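Local coordinates for protein alpha-galactosidase (Lactobacillus brevis, PDB 3MI6) that probably hydrolyses terminal, non-reducing alpha-D-galactose residues from alpha-galactosides such as galactose oligosaccharides and galactomannans, as a member of glycosyl hydrolase family 36, at residues R86-Q94 / L174-D185. Sequence-based numbering, arbitrary orientation.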
loop_
_atom_site.group_PDB
_atom_site.type_symbol
_atom_site.label_atom_id
_atom_site.label_comp_id
_atom_site.label_asym_id
_atom_site.label_seq_id
_atom_site.Cartn_x
_atom_site.Cartn_y
_atom_site.Cartn_z
ATOM N N ARG D 86 -13.678 -27.522 -2.375
ATOM C CA ARG D 86 -14.042 -26.254 -1.779
ATOM C C ARG D 86 -15.125 -26.469 -0.739
ATOM O O ARG D 86 -15.608 -27.581 -0.560
ATOM C CB ARG D 86 -14.519 -25.296 -2.850
ATOM C CG ARG D 86 -13.414 -24.863 -3.750
ATOM C CD ARG D 86 -13.967 -24.092 -4.916
ATOM N NE ARG D 86 -14.506 -24.991 -5.922
ATOM C CZ ARG D 86 -15.074 -24.595 -7.053
ATOM N NH1 ARG D 86 -15.189 -23.301 -7.335
ATOM N NH2 ARG D 86 -15.531 -25.503 -7.907
ATOM N N GLN D 87 -15.493 -25.409 -0.037
ATOM C CA GLN D 87 -16.521 -25.523 0.977
ATOM C C GLN D 87 -17.848 -25.775 0.298
ATOM O O GLN D 87 -18.083 -25.269 -0.781
ATOM C CB GLN D 87 -16.566 -24.262 1.841
ATOM C CG GLN D 87 -15.456 -24.219 2.884
ATOM C CD GLN D 87 -15.460 -25.444 3.818
ATOM O OE1 GLN D 87 -16.235 -25.516 4.787
ATOM N NE2 GLN D 87 -14.584 -26.407 3.529
ATOM N N PRO D 88 -18.708 -26.593 0.909
ATOM C CA PRO D 88 -20.000 -26.899 0.289
ATOM C C PRO D 88 -21.096 -25.967 0.751
ATOM O O PRO D 88 -20.966 -25.336 1.791
ATOM C CB PRO D 88 -20.292 -28.314 0.785
ATOM C CG PRO D 88 -19.647 -28.370 2.100
ATOM C CD PRO D 88 -18.403 -27.510 2.020
ATOM N N ALA D 89 -22.164 -25.885 -0.024
ATOM C CA ALA D 89 -23.330 -25.118 0.375
ATOM C C ALA D 89 -24.156 -25.897 1.368
ATOM O O ALA D 89 -24.869 -25.312 2.178
ATOM C CB ALA D 89 -24.188 -24.800 -0.821
ATOM N N PHE D 90 -24.096 -27.222 1.296
ATOM C CA PHE D 90 -24.919 -28.043 2.175
ATOM C C PHE D 90 -24.228 -29.378 2.396
ATOM O O PHE D 90 -23.246 -29.673 1.717
ATOM C CB PHE D 90 -26.284 -28.276 1.530
ATOM C CG PHE D 90 -26.241 -29.264 0.408
ATOM C CD1 PHE D 90 -25.906 -28.862 -0.869
ATOM C CD2 PHE D 90 -26.494 -30.604 0.642
ATOM C CE1 PHE D 90 -25.847 -29.759 -1.899
ATOM C CE2 PHE D 90 -26.436 -31.513 -0.385
ATOM C CZ PHE D 90 -26.110 -31.085 -1.666
ATOM N N GLN D 91 -24.740 -30.175 3.341
ATOM C CA GLN D 91 -24.285 -31.557 3.551
ATOM C C GLN D 91 -25.392 -32.360 4.247
ATOM O O GLN D 91 -26.086 -31.826 5.119
ATOM C CB GLN D 91 -22.981 -31.587 4.368
ATOM C CG GLN D 91 -22.287 -32.939 4.405
ATOM C CD GLN D 91 -21.056 -32.968 5.311
ATOM O OE1 GLN D 91 -21.133 -32.698 6.517
ATOM N NE2 GLN D 91 -19.921 -33.327 4.738
ATOM N N VAL D 92 -25.560 -33.630 3.857
ATOM C CA VAL D 92 -26.590 -34.501 4.426
ATOM C C VAL D 92 -26.044 -35.858 4.866
ATOM O O VAL D 92 -25.439 -36.571 4.074
ATOM C CB VAL D 92 -27.719 -34.805 3.422
ATOM C CG1 VAL D 92 -28.969 -35.299 4.161
ATOM C CG2 VAL D 92 -28.036 -33.603 2.573
ATOM N N THR D 93 -26.295 -36.217 6.121
ATOM C CA THR D 93 -25.862 -37.489 6.681
ATOM C C THR D 93 -27.011 -38.493 6.647
ATOM O O THR D 93 -28.132 -38.183 7.073
ATOM C CB THR D 93 -25.405 -37.335 8.164
ATOM O OG1 THR D 93 -24.482 -36.247 8.290
ATOM C CG2 THR D 93 -24.733 -38.619 8.677
ATOM N N GLN D 94 -26.733 -39.699 6.160
ATOM C CA GLN D 94 -27.743 -40.751 6.149
ATOM C C GLN D 94 -27.785 -41.523 7.458
ATOM O O GLN D 94 -27.016 -41.249 8.379
ATOM C CB GLN D 94 -27.504 -41.711 4.996
ATOM C CG GLN D 94 -27.574 -41.063 3.622
ATOM C CD GLN D 94 -27.034 -41.965 2.532
ATOM O OE1 GLN D 94 -27.377 -43.145 2.477
ATOM N NE2 GLN D 94 -26.177 -41.417 1.660
ATOM N N LEU D 174 -33.064 -38.268 7.527
ATOM C CA LEU D 174 -31.920 -37.550 6.959
ATOM C C LEU D 174 -31.515 -36.393 7.876
ATOM O O LEU D 174 -32.375 -35.757 8.489
ATOM C CB LEU D 174 -32.245 -37.017 5.569
ATOM C CG LEU D 174 -32.453 -37.998 4.416
ATOM C CD1 LEU D 174 -33.009 -37.239 3.238
ATOM C CD2 LEU D 174 -31.164 -38.738 4.039
ATOM N N VAL D 175 -30.214 -36.126 7.988
ATOM C CA VAL D 175 -29.762 -35.004 8.810
ATOM C C VAL D 175 -29.104 -33.915 7.966
ATOM O O VAL D 175 -28.261 -34.219 7.127
ATOM C CB VAL D 175 -28.794 -35.458 9.922
ATOM C CG1 VAL D 175 -28.452 -34.285 10.820
ATOM C CG2 VAL D 175 -29.425 -36.575 10.736
ATOM N N LEU D 176 -29.513 -32.658 8.158
ATOM C CA LEU D 176 -28.844 -31.539 7.492
ATOM C C LEU D 176 -27.756 -30.989 8.389
ATOM O O LEU D 176 -28.064 -30.367 9.416
ATOM C CB LEU D 176 -29.813 -30.407 7.206
ATOM C CG LEU D 176 -30.936 -30.659 6.225
ATOM C CD1 LEU D 176 -31.697 -29.382 6.071
ATOM C CD2 LEU D 176 -30.373 -31.100 4.903
ATOM N N ASN D 177 -26.495 -31.200 8.009
ATOM C CA ASN D 177 -25.387 -30.665 8.797
ATOM C C ASN D 177 -25.064 -29.217 8.426
ATOM O O ASN D 177 -24.510 -28.455 9.217
ATOM C CB ASN D 177 -24.131 -31.516 8.619
ATOM C CG ASN D 177 -24.398 -32.991 8.773
ATOM O OD1 ASN D 177 -24.496 -33.503 9.884
ATOM N ND2 ASN D 177 -24.493 -33.687 7.654
ATOM N N ARG D 178 -25.431 -28.859 7.206
ATOM C CA ARG D 178 -25.108 -27.572 6.635
ATOM C C ARG D 178 -26.176 -27.220 5.605
ATOM O O ARG D 178 -26.402 -27.974 4.659
ATOM C CB ARG D 178 -23.732 -27.649 5.972
ATOM C CG ARG D 178 -23.330 -26.448 5.163
ATOM C CD ARG D 178 -21.941 -26.679 4.595
ATOM N NE ARG D 178 -20.972 -26.822 5.669
ATOM C CZ ARG D 178 -19.904 -26.046 5.815
ATOM N NH1 ARG D 178 -19.649 -25.084 4.927
ATOM N NH2 ARG D 178 -19.090 -26.238 6.850
ATOM N N ALA D 179 -26.836 -26.082 5.797
ATOM C CA ALA D 179 -27.886 -25.644 4.889
ATOM C C ALA D 179 -27.745 -24.159 4.595
ATOM O O ALA D 179 -28.566 -23.356 5.039
ATOM C CB ALA D 179 -29.234 -25.923 5.484
ATOM N N LEU D 180 -26.703 -23.789 3.849
ATOM C CA LEU D 180 -26.508 -22.387 3.492
ATOM C C LEU D 180 -27.657 -21.866 2.641
ATOM O O LEU D 180 -28.422 -22.639 2.081
ATOM C CB LEU D 180 -25.185 -22.175 2.774
ATOM C CG LEU D 180 -23.928 -21.884 3.604
ATOM C CD1 LEU D 180 -24.236 -21.750 5.065
ATOM C CD2 LEU D 180 -22.841 -22.929 3.361
ATOM N N SER D 181 -27.769 -20.547 2.549
ATOM C CA SER D 181 -28.870 -19.932 1.829
ATOM C C SER D 181 -28.511 -19.558 0.415
ATOM O O SER D 181 -29.384 -19.470 -0.439
ATOM C CB SER D 181 -29.345 -18.687 2.550
ATOM O OG SER D 181 -29.826 -19.048 3.819
ATOM N N SER D 182 -27.233 -19.316 0.166
ATOM C CA SER D 182 -26.797 -18.887 -1.148
ATOM C C SER D 182 -25.345 -19.232 -1.374
ATOM O O SER D 182 -24.511 -19.091 -0.472
ATOM C CB SER D 182 -26.980 -17.383 -1.304
ATOM O OG SER D 182 -26.260 -16.919 -2.435
ATOM N N GLN D 183 -25.044 -19.700 -2.579
ATOM C CA GLN D 183 -23.668 -19.878 -2.997
ATOM C C GLN D 183 -23.485 -19.103 -4.270
ATOM O O GLN D 183 -24.367 -19.110 -5.124
ATOM C CB GLN D 183 -23.372 -21.341 -3.258
ATOM C CG GLN D 183 -22.134 -21.562 -4.062
ATOM C CD GLN D 183 -21.757 -23.015 -4.080
ATOM O OE1 GLN D 183 -21.964 -23.714 -3.099
ATOM N NE2 GLN D 183 -21.192 -23.482 -5.190
ATOM N N LEU D 184 -22.358 -18.408 -4.389
ATOM C CA LEU D 184 -22.006 -17.726 -5.628
ATOM C C LEU D 184 -20.571 -18.014 -5.985
ATOM O O LEU D 184 -19.660 -17.690 -5.231
ATOM C CB LEU D 184 -22.213 -16.212 -5.542
ATOM C CG LEU D 184 -21.656 -15.503 -6.790
ATOM C CD1 LEU D 184 -22.286 -16.075 -8.090
ATOM C CD2 LEU D 184 -21.754 -13.958 -6.745
ATOM N N ASP D 185 -20.366 -18.616 -7.145
ATOM C CA ASP D 185 -19.018 -18.796 -7.641
ATOM C C ASP D 185 -18.717 -17.758 -8.715
ATOM O O ASP D 185 -19.496 -17.589 -9.657
ATOM C CB ASP D 185 -18.824 -20.209 -8.190
ATOM C CG ASP D 185 -18.780 -21.271 -7.095
ATOM O OD1 ASP D 185 -18.522 -20.925 -5.915
ATOM O OD2 ASP D 185 -18.987 -22.461 -7.421
#
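Thr93 and Val175 form an antiparallel hydrogen-bonded pair: Thr93 N donates to Val175 O (3.0 Å) and Val175 N to Thr93 O (3.1 Å). The backbone ladder continues through Asn177 N to Gln91 O (3.0 Å) and ends with Leu180 N to Ala89 O (2.9 Å). Between Gln91 and Val92 the register slips by one residue, and Asn177 sits at this beta bulge. With CG placed beside its own backbone N (chi1 -48°), the Asn177 amide crosses the Thr93 side chain at about a right angle, and ND2 donates to Thr93 OG1 (2.6 Å) close to the amide plane. The Arg178 side chain crosses Pro88 at about a right angle, Pro88 CD lying over one guanidinium face, and NH1 makes a weak hydrogen bond to Pro88 O (3.4 Å). Gln91 NE2 hydrogen-bonds Glu280 of the second subunit, where Arg178 has a long, weak ion pair with Asp279. On the other face Val92 packs CG1 on Leu174 CB (4.0 Å) and CG2 on Leu176, which also touches Phe166. Arg86 NH1 and Asp185 OD2 (3.9 Å) form a long, charge-only salt bridge, the oxygen well out of the guanidinium plane; Arg86 also pairs with Asp84, Asp185 with Arg271 and Ala75 N. This bulged antiparallel strand pair belongs to the beta-sandwich N-terminal domain of family 36 enzymes.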